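Side-chain contacts in acetyltransferase (Vibrio fischeri, PDB 3JVN), which probably transfers an acyl group, such as acetyl from acetyl-coenzyme A, to a substrate not yet identified, as a member of the GNAT family: residues 18-23 with 68-73; 24-29 with 93-98; 57-62 with 114-119. All coordinates share one frame; numbering follows the deposited sequence.

Contact 1 of 3, residues 18-23 with 68-73; sequences SLMYKL and IGFITG
Helix 18-23 crosses strand 68-73 at -80°, close to perpendicular, with the two axes 9.7 Å apart at their nearest and L19 lying over G69. What fills the gap is the ring of F70, which rises from the strand and is met obliquely by three helix side chains, at CE1, CE2 and CZ. L19 comes closest with the root of its side chain: L19 CB stands 3.7 Å from F70 CE1, and L19 CD1 reaches toward F70 CD1. The two side chains run antiparallel past one another. M20, a selenomethionine, comes in at the other flank, by CE2, on the same side of the ring plane as L19. Its chain leaves with CG anti to the backbone N (chi1 -174°) and then bends at both chi2 and chi3, which swings the methyl back toward the strand until M20 CE lies 3.8 Å from F70 CE2. The selenium itself sits 5.4 Å from the centroid of the F70 ring, well off the ring normal, in an oblique Met-aromatic contact. One turn on from L19, L23 CD2 comes to F70 CZ from across the ring plane, 4.2 Å away. The F70 side chain also touches V60 on the neighbouring strand, while I71, next along the chain, packs on helix 105-118 instead. Near its start the strand carries a classic beta bulge, I68 and G69 together standing opposite A61. No hydrogen bond joins the two segments; the hold between them is apolar, so it rests on shape and burial rather than on directional bonds.

Contact 2 of 3, residues 24-29 with 93-98; sequences HDEHHQ and ELYIEK
The hydroxyl of Y95 gives its proton to E26 in the shorter of two side-chain hydrogen bonds that tie segment 24-29 to segment 93-98: Y95 OH lies 2.9 Å from E26 OE1. It arrives on the syn side of that oxygen, 28° out of the carboxylate plane. The glutamate in turn stands at the edge of the tyrosine ring, its CD in the ring plane and E26 OE2 3.5 Å from Y95 CE2, while carboxylate and ring planes are turned 54° apart. E26 can span the gap because its chain runs extended beyond CG, and Y95, with CG anti to the backbone N, extends across to meet it at about a right angle. Beyond the hydroxyl, the aliphatic part of K98 lies alongside, K98 CG being 3.8 Å from E26 OE1; its ammonium stays farther off, 6.0 Å from K98 NZ to E26 OE1. R101 offers E26 a long, weak ion pair. Since the carboxylate of E97 is about as near as the lysine ammonium, the net effect on the charge of E26 is probably small.

The second bond lies toward the start of both segments. H24 NE2 donates to E93 OE2 at 3.2 Å, meeting the oxygen nearly along its C-O axis, with the imidazole and carboxylate planes only 18° apart. E93 also packs against M20 and L23, which borders this polar pair with apolar side chains. A His-carboxylate pair and a Tyr-Glu pair thus pin the outer half of helix 13-30 to the end of strand 86-96, in a contact that lies largely at the surface of the mixed alpha-beta fold of a GNAT-family acetyltransferase.

Contact 3 of 3, residues 57-62 with 114-119; sequences MVYVAE and EQELKD
M57 reaches from the GNAT-fold sheet to the end of helix 105-118, where segment 114-118 runs at 148° to strand 57-62, the axes 10.7 Å apart at closest. From CB, which points toward the helix, the selenomethionine sends CG anti to its carbonyl carbon (chi1 -65°) and continues nearly straight through chi2. That carries the selenium out to L117, the sound part of the contact. At chi3 the chain bends, and the terminal methyl turns in beside E116; it is modelled too close to that residue, however, so its exact position is doubtful and little can be read from it.

Two residues along the strand, Y59 points the same way and lies beside the E116 side chain. The spacing there is again too tight in the model to be trusted in detail, but the neighbourhood is clear. Y59 also packs on R112 of the same helix and on R7 of the edge strand, and a sulfate ion, probably from the crystallisation liquor, lies about 5 Å from its side chain. L117 also packs on F75 and V122, while M57 touches I113 as well, one turn earlier in the helix. Between strand and helix the firm detail is the selenium against a leucine methyl, with M57 SE 3.8 Å from L117 CD1.

How the contacts relate
All three contacts hang on one mixed sheet, whose neighbouring strands 56-62, 67-79 and 86-96 carry contacts 3, 1 and 2 in turn. Contacts 1 and 2 share helix 13-30, are successive along it, and have centres about 7 Å apart; backbone bonds between F70 and Y95 and between T72 and E93 knit their strands. Contact 3 uses helix 105-118 instead, its centre about 14 Å from contact 1 and 19 Å from contact 2, on the opposite side of the chain's centre from the latter. Along the chain the segments of every pair alternate, so the contacts interlock, binding early and late parts of the GNAT domain into one body.

Contact 1 of 3, residues 18-23 with 68-73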
ATOM      1  N   SER A  18     -10.196  27.079  10.736  1.00 29.83           N
ATOM      2  CA  SER A  18     -10.925  27.824   9.710  1.00 31.45           C
ATOM      3  C   SER A  18     -10.696  27.308   8.294  1.00 31.80           C
ATOM      4  O   SER A  18     -11.640  27.161   7.538  1.00 32.89           O
ATOM      5  CB  SER A  18     -10.541  29.305   9.781  1.00 31.62           C
ATOM      6  OG  SER A  18     -11.056  30.009   8.673  1.00 34.38           O
ATOM      7  N   LEU A  19      -9.446  27.053   7.930  1.00 33.46           N
ATOM      8  CA  LEU A  19      -9.141  26.550   6.591  1.00 34.99           C
ATOM      9  C   LEU A  19      -9.594  25.094   6.477  1.00 38.07           C
ATOM     10  O   LEU A  19      -9.957  24.628   5.396  1.00 38.52           O
ATOM     11  CB  LEU A  19      -7.635  26.647   6.296  1.00 31.64           C
ATOM     12  CG  LEU A  19      -6.970  28.026   6.357  1.00 29.62           C
ATOM     13  CD1 LEU A  19      -5.449  27.882   6.340  1.00 29.40           C
ATOM     14  CD2 LEU A  19      -7.442  28.872   5.206  1.00 25.71           C
HETATM   15  N   MSE A  20      -9.559  24.375   7.597  1.00 40.64           N
HETATM   16  CA  MSE A  20      -9.984  22.980   7.626  1.00 42.77           C
HETATM   17  C   MSE A  20     -11.496  22.991   7.412  1.00 41.44           C
HETATM   18  O   MSE A  20     -12.053  22.092   6.784  1.00 41.69           O
HETATM   19  CB  MSE A  20      -9.632  22.349   8.984  1.00 46.72           C
HETATM   20  CG  MSE A  20      -9.897  20.836   9.099  1.00 53.66           C
HETATM   21 SE   MSE A  20      -8.685  19.692   8.059  1.00 62.86          SE
HETATM   22  CE  MSE A  20      -7.012  20.205   8.894  1.00 59.59           C
ATOM     23  N   TYR A  21     -12.147  24.031   7.929  1.00 39.51           N
ATOM     24  CA  TYR A  21     -13.592  24.191   7.795  1.00 38.40           C
ATOM     25  C   TYR A  21     -13.934  24.595   6.360  1.00 37.56           C
ATOM     26  O   TYR A  21     -14.879  24.072   5.766  1.00 36.74           O
ATOM     27  CB  TYR A  21     -14.095  25.265   8.761  1.00 39.48           C
ATOM     28  CG  TYR A  21     -15.547  25.602   8.569  1.00 42.27           C
ATOM     29  CD1 TYR A  21     -16.547  24.720   8.971  1.00 44.32           C
ATOM     30  CD2 TYR A  21     -15.928  26.789   7.943  1.00 44.46           C
ATOM     31  CE1 TYR A  21     -17.888  25.010   8.751  1.00 44.41           C
ATOM     32  CE2 TYR A  21     -17.268  27.087   7.718  1.00 44.18           C
ATOM     33  CZ  TYR A  21     -18.242  26.195   8.124  1.00 44.36           C
ATOM     34  OH  TYR A  21     -19.570  26.484   7.904  1.00 43.37           O
ATOM     35  N   LYS A  22     -13.166  25.531   5.809  1.00 35.74           N
ATOM     36  CA  LYS A  22     -13.390  25.976   4.440  1.00 35.82           C
ATOM     37  C   LYS A  22     -13.253  24.776   3.500  1.00 35.81           C
ATOM     38  O   LYS A  22     -14.060  24.605   2.582  1.00 34.97           O
ATOM     39  CB  LYS A  22     -12.381  27.061   4.045  1.00 36.16           C
ATOM     40  CG  LYS A  22     -12.655  28.455   4.613  1.00 36.34           C
ATOM     41  CD  LYS A  22     -11.591  29.436   4.112  1.00 40.27           C
ATOM     42  CE  LYS A  22     -11.956  30.912   4.328  1.00 42.28           C
ATOM     43  NZ  LYS A  22     -11.947  31.352   5.750  1.00 43.67           N
ATOM     44  N   LEU A  23     -12.233  23.949   3.739  1.00 35.30           N
ATOM     45  CA  LEU A  23     -11.992  22.762   2.918  1.00 34.42           C
ATOM     46  C   LEU A  23     -13.213  21.850   2.930  1.00 35.38           C
ATOM     47  O   LEU A  23     -13.801  21.554   1.882  1.00 33.93           O
ATOM     48  CB  LEU A  23     -10.779  21.971   3.430  1.00 32.02           C
ATOM     49  CG  LEU A  23     -10.474  20.647   2.693  1.00 31.13           C
ATOM     50  CD1 LEU A  23     -10.275  20.932   1.207  1.00 29.77           C
ATOM     51  CD2 LEU A  23      -9.225  19.974   3.266  1.00 27.75           C
ATOM     52  N   ILE A  68      -2.138  30.899   3.642  1.00 41.77           N
ATOM     53  CA  ILE A  68      -3.061  30.772   2.521  1.00 41.50           C
ATOM     54  C   ILE A  68      -3.193  29.343   2.013  1.00 40.71           C
ATOM     55  O   ILE A  68      -3.828  29.092   0.986  1.00 42.17           O
ATOM     56  CB  ILE A  68      -2.658  31.718   1.341  1.00 42.63           C
ATOM     57  CG1 ILE A  68      -1.148  31.623   1.048  1.00 41.66           C
ATOM     58  CG2 ILE A  68      -3.055  33.156   1.666  1.00 43.18           C
ATOM     59  CD1 ILE A  68      -0.746  30.415   0.233  1.00 39.66           C
ATOM     60  N   GLY A  69      -2.608  28.401   2.745  1.00 38.14           N
ATOM     61  CA  GLY A  69      -2.697  27.013   2.339  1.00 34.85           C
ATOM     62  C   GLY A  69      -1.982  26.052   3.266  1.00 32.77           C
ATOM     63  O   GLY A  69      -1.131  26.448   4.056  1.00 31.60           O
ATOM     64  N   PHE A  70      -2.344  24.778   3.177  1.00 31.34           N
ATOM     65  CA  PHE A  70      -1.720  23.746   3.992  1.00 29.78           C
ATOM     66  C   PHE A  70      -1.918  22.383   3.322  1.00 28.43           C
ATOM     67  O   PHE A  70      -2.736  22.228   2.413  1.00 28.02           O
ATOM     68  CB  PHE A  70      -2.321  23.728   5.411  1.00 29.41           C
ATOM     69  CG  PHE A  70      -3.734  23.223   5.466  1.00 29.63           C
ATOM     70  CD1 PHE A  70      -4.805  24.047   5.113  1.00 30.94           C
ATOM     71  CD2 PHE A  70      -3.993  21.898   5.801  1.00 28.34           C
ATOM     72  CE1 PHE A  70      -6.113  23.548   5.084  1.00 28.70           C
ATOM     73  CE2 PHE A  70      -5.288  21.394   5.774  1.00 27.23           C
ATOM     74  CZ  PHE A  70      -6.348  22.217   5.415  1.00 28.28           C
ATOM     75  N   ILE A  71      -1.139  21.407   3.764  1.00 26.10           N
ATOM     76  CA  ILE A  71      -1.228  20.056   3.241  1.00 23.53           C
ATOM     77  C   ILE A  71      -1.023  19.182   4.466  1.00 23.75           C
ATOM     78  O   ILE A  71      -0.336  19.583   5.406  1.00 22.67           O
ATOM     79  CB  ILE A  71      -0.152  19.771   2.135  1.00 22.44           C
ATOM     80  CG1 ILE A  71      -0.367  18.355   1.563  1.00 20.53           C
ATOM     81  CG2 ILE A  71       1.247  19.981   2.688  1.00 17.95           C
ATOM     82  CD1 ILE A  71       0.470  18.052   0.339  1.00 16.56           C
ATOM     83  N   THR A  72      -1.632  17.997   4.456  1.00 23.80           N
ATOM     84  CA  THR A  72      -1.557  17.096   5.597  1.00 23.48           C
ATOM     85  C   THR A  72      -1.267  15.655   5.189  1.00 24.20           C
ATOM     86  O   THR A  72      -1.891  15.147   4.261  1.00 28.09           O
ATOM     87  CB  THR A  72      -2.890  17.188   6.421  1.00 23.06           C
ATOM     88  OG1 THR A  72      -2.613  17.070   7.826  1.00 24.29           O
ATOM     89  CG2 THR A  72      -3.854  16.102   6.009  1.00 17.44           C
ATOM     90  N   GLY A  73      -0.334  14.998   5.883  1.00 23.35           N
ATOM     91  CA  GLY A  73       0.001  13.618   5.557  1.00 25.00           C
ATOM     92  C   GLY A  73       0.520  12.834   6.755  1.00 26.77           C
ATOM     93  O   GLY A  73       0.981  13.440   7.727  1.00 27.41           O
TER

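Contact 2 of 3, residues 24-29 with 93-98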
ATOM      1  N   HIS A  24     -13.590  21.407   4.124  1.00 35.70           N
ATOM      2  CA  HIS A  24     -14.731  20.522   4.277  1.00 37.36           C
ATOM      3  C   HIS A  24     -16.014  21.136   3.761  1.00 38.16           C
ATOM      4  O   HIS A  24     -16.879  20.427   3.243  1.00 39.57           O
ATOM      5  CB  HIS A  24     -14.897  20.143   5.741  1.00 35.57           C
ATOM      6  CG  HIS A  24     -13.762  19.325   6.273  1.00 34.36           C
ATOM      7  ND1 HIS A  24     -13.492  19.207   7.620  1.00 35.61           N
ATOM      8  CD2 HIS A  24     -12.828  18.585   5.636  1.00 34.26           C
ATOM      9  CE1 HIS A  24     -12.438  18.431   7.787  1.00 34.15           C
ATOM     10  NE2 HIS A  24     -12.015  18.039   6.599  1.00 34.18           N
ATOM     11  N   ASP A  25     -16.143  22.451   3.889  1.00 39.38           N
ATOM     12  CA  ASP A  25     -17.351  23.122   3.424  1.00 40.77           C
ATOM     13  C   ASP A  25     -17.525  22.976   1.919  1.00 41.71           C
ATOM     14  O   ASP A  25     -18.574  22.536   1.447  1.00 41.47           O
ATOM     15  CB  ASP A  25     -17.311  24.605   3.777  1.00 40.77           C
ATOM     16  CG  ASP A  25     -18.637  25.288   3.522  1.00 39.72           C
ATOM     17  OD1 ASP A  25     -19.583  25.032   4.287  1.00 39.53           O
ATOM     18  OD2 ASP A  25     -18.749  26.061   2.554  1.00 41.44           O
ATOM     19  N   GLU A  26     -16.490  23.356   1.175  1.00 42.40           N
ATOM     20  CA  GLU A  26     -16.514  23.268  -0.276  1.00 43.87           C
ATOM     21  C   GLU A  26     -16.710  21.815  -0.716  1.00 44.12           C
ATOM     22  O   GLU A  26     -17.269  21.552  -1.777  1.00 45.61           O
ATOM     23  CB  GLU A  26     -15.207  23.832  -0.856  1.00 45.03           C
ATOM     24  CG  GLU A  26     -14.874  25.250  -0.374  1.00 47.31           C
ATOM     25  CD  GLU A  26     -13.471  25.715  -0.760  1.00 50.47           C
ATOM     26  OE1 GLU A  26     -13.044  26.793  -0.277  1.00 50.66           O
ATOM     27  OE2 GLU A  26     -12.794  25.008  -1.541  1.00 51.12           O
ATOM     28  N   HIS A  27     -16.253  20.875   0.106  1.00 43.87           N
ATOM     29  CA  HIS A  27     -16.393  19.457  -0.201  1.00 44.90           C
ATOM     30  C   HIS A  27     -17.868  19.084  -0.294  1.00 46.22           C
ATOM     31  O   HIS A  27     -18.301  18.440  -1.248  1.00 45.16           O
ATOM     32  CB  HIS A  27     -15.695  18.614   0.877  1.00 44.52           C
ATOM     33  CG  HIS A  27     -14.293  18.207   0.520  1.00 44.31           C
ATOM     34  ND1 HIS A  27     -13.523  18.903  -0.392  1.00 42.86           N
ATOM     35  CD2 HIS A  27     -13.526  17.184   0.957  1.00 43.83           C
ATOM     36  CE1 HIS A  27     -12.343  18.318  -0.501  1.00 43.32           C
ATOM     37  NE2 HIS A  27     -12.316  17.273   0.305  1.00 42.91           N
ATOM     38  N   HIS A  28     -18.635  19.516   0.701  1.00 49.52           N
ATOM     39  CA  HIS A  28     -20.071  19.253   0.781  1.00 51.32           C
ATOM     40  C   HIS A  28     -20.861  20.042  -0.267  1.00 53.09           C
ATOM     41  O   HIS A  28     -22.067  19.854  -0.414  1.00 53.12           O
ATOM     42  CB  HIS A  28     -20.577  19.631   2.173  1.00 51.90           C
ATOM     43  CG  HIS A  28     -21.928  19.080   2.496  1.00 52.72           C
ATOM     44  ND1 HIS A  28     -22.151  17.735   2.691  1.00 53.06           N
ATOM     45  CD2 HIS A  28     -23.132  19.686   2.628  1.00 52.66           C
ATOM     46  CE1 HIS A  28     -23.435  17.535   2.928  1.00 53.55           C
ATOM     47  NE2 HIS A  28     -24.052  18.702   2.894  1.00 52.73           N
ATOM     48  N   GLN A  29     -20.179  20.924  -0.991  1.00 56.09           N
ATOM     49  CA  GLN A  29     -20.824  21.736  -2.016  1.00 59.12           C
ATOM     50  C   GLN A  29     -20.653  21.197  -3.441  1.00 61.02           C
ATOM     51  O   GLN A  29     -21.409  21.565  -4.345  1.00 61.35           O
ATOM     52  CB  GLN A  29     -20.331  23.186  -1.912  1.00 59.53           C
ATOM     53  CG  GLN A  29     -20.919  23.924  -0.701  1.00 61.36           C
ATOM     54  CD  GLN A  29     -20.378  25.339  -0.520  1.00 62.95           C
ATOM     55  OE1 GLN A  29     -20.937  26.133   0.239  1.00 64.20           O
ATOM     56  NE2 GLN A  29     -19.276  25.651  -1.200  1.00 62.68           N
ATOM     57  N   GLU A  93      -5.141  15.588   3.341  1.00 29.19           N
ATOM     58  CA  GLU A  93      -5.819  16.794   2.883  1.00 31.52           C
ATOM     59  C   GLU A  93      -4.910  17.886   2.356  1.00 32.08           C
ATOM     60  O   GLU A  93      -3.729  17.967   2.701  1.00 32.49           O
ATOM     61  CB  GLU A  93      -6.645  17.372   4.022  1.00 32.78           C
ATOM     62  CG  GLU A  93      -7.658  16.427   4.569  1.00 34.49           C
ATOM     63  CD  GLU A  93      -7.830  16.604   6.049  1.00 38.22           C
ATOM     64  OE1 GLU A  93      -6.861  16.330   6.805  1.00 37.99           O
ATOM     65  OE2 GLU A  93      -8.941  17.019   6.452  1.00 40.23           O
ATOM     66  N   LEU A  94      -5.488  18.755   1.539  1.00 31.94           N
ATOM     67  CA  LEU A  94      -4.740  19.854   0.963  1.00 33.98           C
ATOM     68  C   LEU A  94      -5.740  20.947   0.603  1.00 34.41           C
ATOM     69  O   LEU A  94      -6.712  20.687  -0.101  1.00 34.74           O
ATOM     70  CB  LEU A  94      -3.988  19.365  -0.281  1.00 33.86           C
ATOM     71  CG  LEU A  94      -2.782  20.185  -0.762  1.00 34.51           C
ATOM     72  CD1 LEU A  94      -2.162  19.519  -1.990  1.00 34.32           C
ATOM     73  CD2 LEU A  94      -3.216  21.602  -1.099  1.00 32.55           C
ATOM     74  N   TYR A  95      -5.512  22.165   1.088  1.00 35.38           N
ATOM     75  CA  TYR A  95      -6.426  23.265   0.796  1.00 36.98           C
ATOM     76  C   TYR A  95      -5.732  24.568   0.455  1.00 38.29           C
ATOM     77  O   TYR A  95      -4.706  24.906   1.045  1.00 39.40           O
ATOM     78  CB  TYR A  95      -7.384  23.496   1.973  1.00 38.36           C
ATOM     79  CG  TYR A  95      -8.304  24.686   1.777  1.00 39.57           C
ATOM     80  CD1 TYR A  95      -7.957  25.952   2.257  1.00 39.74           C
ATOM     81  CD2 TYR A  95      -9.501  24.555   1.077  1.00 38.84           C
ATOM     82  CE1 TYR A  95      -8.783  27.053   2.045  1.00 40.99           C
ATOM     83  CE2 TYR A  95     -10.332  25.654   0.859  1.00 40.46           C
ATOM     84  CZ  TYR A  95      -9.970  26.896   1.344  1.00 41.37           C
ATOM     85  OH  TYR A  95     -10.790  27.981   1.129  1.00 43.12           O
ATOM     86  N   ILE A  96      -6.303  25.297  -0.504  1.00 39.02           N
ATOM     87  CA  ILE A  96      -5.761  26.587  -0.919  1.00 40.37           C
ATOM     88  C   ILE A  96      -6.892  27.605  -1.016  1.00 42.51           C
ATOM     89  O   ILE A  96      -7.974  27.302  -1.514  1.00 42.91           O
ATOM     90  CB  ILE A  96      -5.064  26.526  -2.307  1.00 39.21           C
ATOM     91  CG1 ILE A  96      -4.154  25.298  -2.403  1.00 38.57           C
ATOM     92  CG2 ILE A  96      -4.237  27.788  -2.519  1.00 37.37           C
ATOM     93  CD1 ILE A  96      -4.842  24.077  -3.010  1.00 39.58           C
ATOM     94  N   GLU A  97      -6.644  28.812  -0.525  1.00 44.57           N
ATOM     95  CA  GLU A  97      -7.648  29.861  -0.582  1.00 45.11           C
ATOM     96  C   GLU A  97      -8.025  30.046  -2.035  1.00 45.73           C
ATOM     97  O   GLU A  97      -7.150  30.058  -2.904  1.00 45.74           O
ATOM     98  CB  GLU A  97      -7.078  31.157  -0.032  1.00 45.46           C
ATOM     99  CG  GLU A  97      -6.727  31.084   1.438  1.00 45.14           C
ATOM    100  CD  GLU A  97      -7.955  31.085   2.325  1.00 46.13           C
ATOM    101  OE1 GLU A  97      -7.801  31.308   3.546  1.00 44.61           O
ATOM    102  OE2 GLU A  97      -9.071  30.854   1.804  1.00 47.23           O
ATOM    103  N   LYS A  98      -9.325  30.190  -2.292  1.00 46.95           N
ATOM    104  CA  LYS A  98      -9.840  30.359  -3.652  1.00 47.68           C
ATOM    105  C   LYS A  98      -9.180  31.564  -4.327  1.00 48.74           C
ATOM    106  O   LYS A  98      -9.149  31.671  -5.553  1.00 49.79           O
ATOM    107  CB  LYS A  98     -11.373  30.521  -3.623  1.00 46.07           C
ATOM    108  CG  LYS A  98     -12.120  29.304  -3.023  1.00 45.53           C
ATOM    109  CD  LYS A  98     -13.614  29.227  -3.419  1.00 45.55           C
ATOM    110  CE  LYS A  98     -13.798  28.992  -4.937  1.00 48.34           C
ATOM    111  NZ  LYS A  98     -15.223  28.884  -5.445  1.00 48.54           N
TER

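Contact 3 of 3, residues 57-62 with 114-119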
HETATM    1  N   MSE A  57       2.306  14.861   9.622  1.00 27.18           N
HETATM    2  CA  MSE A  57       2.927  16.018   9.002  1.00 27.17           C
HETATM    3  C   MSE A  57       1.904  17.051   8.564  1.00 24.58           C
HETATM    4  O   MSE A  57       0.836  16.715   8.069  1.00 23.47           O
HETATM    5  CB  MSE A  57       3.739  15.581   7.784  1.00 30.34           C
HETATM    6  CG  MSE A  57       4.920  14.707   8.116  1.00 35.53           C
HETATM    7 SE   MSE A  57       5.441  13.563   6.655  1.00 42.87          SE
HETATM    8  CE  MSE A  57       6.243  14.904   5.497  1.00 43.09           C
ATOM      9  N   VAL A  58       2.236  18.317   8.755  1.00 23.84           N
ATOM     10  CA  VAL A  58       1.352  19.375   8.319  1.00 24.01           C
ATOM     11  C   VAL A  58       2.185  20.573   7.899  1.00 23.97           C
ATOM     12  O   VAL A  58       2.856  21.185   8.715  1.00 24.01           O
ATOM     13  CB  VAL A  58       0.328  19.775   9.420  1.00 22.54           C
ATOM     14  CG1 VAL A  58       1.023  19.930  10.758  1.00 27.45           C
ATOM     15  CG2 VAL A  58      -0.359  21.055   9.027  1.00 15.92           C
ATOM     16  N   TYR A  59       2.170  20.884   6.608  1.00 25.15           N
ATOM     17  CA  TYR A  59       2.913  22.036   6.132  1.00 25.62           C
ATOM     18  C   TYR A  59       1.941  23.109   5.686  1.00 26.18           C
ATOM     19  O   TYR A  59       0.835  22.805   5.237  1.00 24.83           O
ATOM     20  CB  TYR A  59       3.832  21.639   4.985  1.00 24.42           C
ATOM     21  CG  TYR A  59       4.851  20.618   5.397  1.00 24.69           C
ATOM     22  CD1 TYR A  59       5.979  20.985   6.142  1.00 25.22           C
ATOM     23  CD2 TYR A  59       4.698  19.285   5.047  1.00 22.01           C
ATOM     24  CE1 TYR A  59       6.923  20.038   6.525  1.00 22.96           C
ATOM     25  CE2 TYR A  59       5.635  18.339   5.422  1.00 21.31           C
ATOM     26  CZ  TYR A  59       6.742  18.714   6.151  1.00 21.20           C
ATOM     27  OH  TYR A  59       7.680  17.768   6.492  1.00 15.04           O
ATOM     28  N   VAL A  60       2.355  24.365   5.833  1.00 27.85           N
ATOM     29  CA  VAL A  60       1.529  25.501   5.438  1.00 30.21           C
ATOM     30  C   VAL A  60       2.268  26.442   4.483  1.00 32.74           C
ATOM     31  O   VAL A  60       3.500  26.508   4.481  1.00 33.66           O
ATOM     32  CB  VAL A  60       1.053  26.326   6.683  1.00 29.11           C
ATOM     33  CG1 VAL A  60       0.019  25.534   7.480  1.00 26.64           C
ATOM     34  CG2 VAL A  60       2.250  26.689   7.563  1.00 26.45           C
ATOM     35  N   ALA A  61       1.496  27.151   3.662  1.00 34.79           N
ATOM     36  CA  ALA A  61       2.028  28.124   2.714  1.00 38.11           C
ATOM     37  C   ALA A  61       1.696  29.501   3.299  1.00 41.07           C
ATOM     38  O   ALA A  61       0.522  29.842   3.458  1.00 42.18           O
ATOM     39  CB  ALA A  61       1.365  27.950   1.355  1.00 35.83           C
ATOM     40  N   GLU A  62       2.723  30.279   3.634  1.00 44.29           N
ATOM     41  CA  GLU A  62       2.523  31.606   4.215  1.00 48.26           C
ATOM     42  C   GLU A  62       2.929  32.662   3.195  1.00 52.18           C
ATOM     43  O   GLU A  62       4.068  32.682   2.730  1.00 52.91           O
ATOM     44  CB  GLU A  62       3.368  31.750   5.496  1.00 47.82           C
ATOM     45  CG  GLU A  62       2.650  32.396   6.693  1.00 46.34           C
ATOM     46  CD  GLU A  62       3.465  32.335   7.985  1.00 47.78           C
ATOM     47  OE1 GLU A  62       2.926  32.698   9.054  1.00 48.02           O
ATOM     48  OE2 GLU A  62       4.647  31.929   7.937  1.00 47.94           O
ATOM     49  N   GLU A 114       6.733  15.512   0.028  1.00 39.91           N
ATOM     50  CA  GLU A 114       7.486  14.441  -0.626  1.00 40.84           C
ATOM     51  C   GLU A 114       8.960  14.510  -0.217  1.00 40.57           C
ATOM     52  O   GLU A 114       9.651  13.499  -0.184  1.00 40.89           O
ATOM     53  CB  GLU A 114       7.383  14.557  -2.147  1.00 42.80           C
ATOM     54  CG  GLU A 114       5.979  14.444  -2.722  1.00 45.61           C
ATOM     55  CD  GLU A 114       5.958  14.629  -4.238  1.00 46.78           C
ATOM     56  OE1 GLU A 114       4.857  14.682  -4.829  1.00 45.66           O
ATOM     57  OE2 GLU A 114       7.050  14.727  -4.839  1.00 46.57           O
ATOM     58  N   GLN A 115       9.442  15.706   0.092  1.00 39.55           N
ATOM     59  CA  GLN A 115      10.826  15.849   0.502  1.00 39.66           C
ATOM     60  C   GLN A 115      11.042  15.024   1.762  1.00 38.05           C
ATOM     61  O   GLN A 115      11.930  14.176   1.807  1.00 37.90           O
ATOM     62  CB  GLN A 115      11.139  17.312   0.777  1.00 42.15           C
ATOM     63  CG  GLN A 115      12.596  17.604   1.053  1.00 45.70           C
ATOM     64  CD  GLN A 115      12.793  19.032   1.533  1.00 49.28           C
ATOM     65  OE1 GLN A 115      12.444  19.366   2.666  1.00 50.59           O
ATOM     66  NE2 GLN A 115      13.337  19.886   0.667  1.00 48.96           N
ATOM     67  N   GLU A 116      10.225  15.279   2.782  1.00 37.60           N
ATOM     68  CA  GLU A 116      10.312  14.553   4.047  1.00 35.81           C
ATOM     69  C   GLU A 116      10.011  13.070   3.856  1.00 34.50           C
ATOM     70  O   GLU A 116      10.615  12.209   4.498  1.00 32.47           O
ATOM     71  CB  GLU A 116       9.341  15.149   5.060  1.00 35.71           C
ATOM     72  CG  GLU A 116       9.943  16.283   5.869  1.00 37.45           C
ATOM     73  CD  GLU A 116      10.796  15.788   7.020  1.00 37.50           C
ATOM     74  OE1 GLU A 116      10.225  15.283   8.009  1.00 35.31           O
ATOM     75  OE2 GLU A 116      12.037  15.889   6.928  1.00 41.54           O
ATOM     76  N   LEU A 117       9.069  12.779   2.969  1.00 33.22           N
ATOM     77  CA  LEU A 117       8.701  11.406   2.680  1.00 33.12           C
ATOM     78  C   LEU A 117       9.881  10.643   2.099  1.00 33.88           C
ATOM     79  O   LEU A 117      10.256   9.590   2.608  1.00 32.84           O
ATOM     80  CB  LEU A 117       7.542  11.393   1.695  1.00 32.67           C
ATOM     81  CG  LEU A 117       6.269  10.791   2.281  1.00 34.42           C
ATOM     82  CD1 LEU A 117       6.092  11.229   3.741  1.00 34.15           C
ATOM     83  CD2 LEU A 117       5.085  11.226   1.433  1.00 32.93           C
ATOM     84  N   LYS A 118      10.449  11.193   1.024  1.00 34.43           N
ATOM     85  CA  LYS A 118      11.585  10.608   0.328  1.00 33.90           C
ATOM     86  C   LYS A 118      12.759  10.337   1.248  1.00 34.17           C
ATOM     87  O   LYS A 118      13.342   9.247   1.223  1.00 33.38           O
ATOM     88  CB  LYS A 118      12.064  11.525  -0.799  1.00 37.44           C
ATOM     89  CG  LYS A 118      11.519  11.178  -2.188  1.00 42.09           C
ATOM     90  CD  LYS A 118      10.212  11.898  -2.523  1.00 43.56           C
ATOM     91  CE  LYS A 118      10.457  13.339  -2.978  1.00 45.34           C
ATOM     92  NZ  LYS A 118      11.273  13.405  -4.231  1.00 47.35           N
ATOM     93  N   ASP A 119      13.127  11.322   2.059  1.00 33.16           N
ATOM     94  CA  ASP A 119      14.255  11.097   2.940  1.00 33.01           C
ATOM     95  C   ASP A 119      13.906  10.213   4.141  1.00 30.03           C
ATOM     96  O   ASP A 119      14.765   9.918   4.962  1.00 32.04           O
ATOM     97  CB  ASP A 119      14.897  12.440   3.336  1.00 36.55           C
ATOM     98  CG  ASP A 119      13.975  13.318   4.123  1.00 38.44           C
ATOM     99  OD1 ASP A 119      14.230  14.540   4.188  1.00 37.58           O
ATOM    100  OD2 ASP A 119      13.002  12.779   4.684  1.00 42.26           O
TER